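Local coordinates for protein putative prolyl-tRNA synthetase (Leishmania major, PDB 5XIL) that probably charges tRNA(Pro) with L-proline at the expense of ATP, as a class II aminoacyl-tRNA synthetase of which this chain holds the catalytic core, anticodon-binding and C-terminal zinc-binding regions, at residues 123-126 / 127-130. Sequence-based numbering, arbitrary orientation.
Sequences IRSH and RDLP
D128 turns its carboxylate back toward the chain that precedes it, and R124 lies across it in a side-on salt bridge. R124 NH2 bonds D128 OD1 at 2.7 Å; OD1 lies near the guanidinium plane, while NH2 comes in syn, tilted out of the carboxylate plane. R124 NE bonds D128 OD2 at a longer 3.3 Å, from above that plane. The same OD2 accepts from the backbone N of R124 (2.8 Å) and of S125, both anti but one tilted to each side of the plane, and from a water that also bonds S125 OG. These donors fix the carboxylate and probably stabilise its charge.

S125 OG, between its own N and carbonyl carbon (chi1 79°), accepts from R127 N at 3.1 Å and sits over the centre of one guanidinium face of R127. R127 CG rides over the H126 ring, a CH-pi contact 3.5 Å from the centroid. Farther out, R127 packs on N337 of the second subunit.

D128 N donates to S125 O and L129 N to H126 O, successive i to i+3 hydrogen bonds; I123 CD1 touches L129 CD2 at 3.7 Å. This short 3-10 turn connects helix 111-122 to strand 131-139 in the class II synthetase core.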
# COMPACT_ATOMS: atom_id res chain seq x y z
N ILE A 123 -13.25 -4.17 23.30
CA ILE A 123 -13.99 -5.42 23.47
C ILE A 123 -14.86 -5.25 24.74
O ILE A 123 -14.41 -5.51 25.85
CB ILE A 123 -13.09 -6.63 23.56
CG1 ILE A 123 -12.37 -6.89 22.24
CG2 ILE A 123 -13.81 -7.88 24.00
CD1 ILE A 123 -11.07 -7.68 22.39
N ARG A 124 -16.10 -4.85 24.51
CA ARG A 124 -17.06 -4.55 25.59
C ARG A 124 -17.91 -5.72 25.87
O ARG A 124 -18.40 -5.83 26.97
CB ARG A 124 -17.95 -3.35 25.22
CG ARG A 124 -17.16 -2.04 25.10
CD ARG A 124 -17.84 -1.06 24.14
NE ARG A 124 -18.06 -1.66 22.82
CZ ARG A 124 -18.80 -1.12 21.84
NH1 ARG A 124 -19.40 0.06 21.99
NH2 ARG A 124 -18.94 -1.78 20.69
N SER A 125 -18.07 -6.62 24.90
CA SER A 125 -18.86 -7.83 25.06
C SER A 125 -18.50 -8.79 23.94
O SER A 125 -17.73 -8.42 23.03
CB SER A 125 -20.36 -7.47 24.99
OG SER A 125 -20.79 -7.30 23.63
N HIS A 126 -19.06 -9.97 23.96
CA HIS A 126 -18.77 -10.92 22.95
C HIS A 126 -19.12 -10.42 21.55
O HIS A 126 -18.55 -10.85 20.60
CB HIS A 126 -19.55 -12.19 23.19
CG HIS A 126 -20.99 -12.06 22.80
ND1 HIS A 126 -21.93 -11.43 23.58
CD2 HIS A 126 -21.64 -12.47 21.69
CE1 HIS A 126 -23.10 -11.46 22.97
NE2 HIS A 126 -22.95 -12.08 21.82
N ARG A 127 -20.03 -9.45 21.46
CA ARG A 127 -20.49 -8.98 20.17
C ARG A 127 -19.38 -8.17 19.44
O ARG A 127 -19.47 -7.92 18.26
CB ARG A 127 -21.69 -8.08 20.37
CG ARG A 127 -22.84 -8.77 21.10
CD ARG A 127 -24.04 -7.83 21.21
NE ARG A 127 -23.78 -6.67 22.06
CZ ARG A 127 -23.80 -6.69 23.39
NH1 ARG A 127 -24.06 -7.83 24.02
NH2 ARG A 127 -23.54 -5.58 24.09
N ASP A 128 -18.37 -7.73 20.16
CA ASP A 128 -17.23 -7.03 19.56
C ASP A 128 -16.15 -7.96 18.98
O ASP A 128 -15.22 -7.50 18.35
CB ASP A 128 -16.61 -6.08 20.57
CG ASP A 128 -17.62 -5.04 21.06
OD1 ASP A 128 -18.24 -4.37 20.19
OD2 ASP A 128 -17.81 -4.89 22.30
N LEU A 129 -16.30 -9.25 19.11
CA LEU A 129 -15.28 -10.18 18.65
C LEU A 129 -15.74 -10.75 17.35
O LEU A 129 -16.92 -10.93 17.17
CB LEU A 129 -15.11 -11.30 19.65
CG LEU A 129 -14.54 -10.90 21.02
CD1 LEU A 129 -14.53 -12.08 21.94
CD2 LEU A 129 -13.15 -10.31 20.89
N PRO A 130 -14.81 -11.14 16.49
CA PRO A 130 -13.35 -10.96 16.64
C PRO A 130 -12.84 -9.54 16.35
O PRO A 130 -13.49 -8.77 15.63
CB PRO A 130 -12.80 -11.95 15.63
CG PRO A 130 -13.81 -11.91 14.53
CD PRO A 130 -15.14 -11.88 15.24
O HOH W 1 -20.52 -4.76 22.51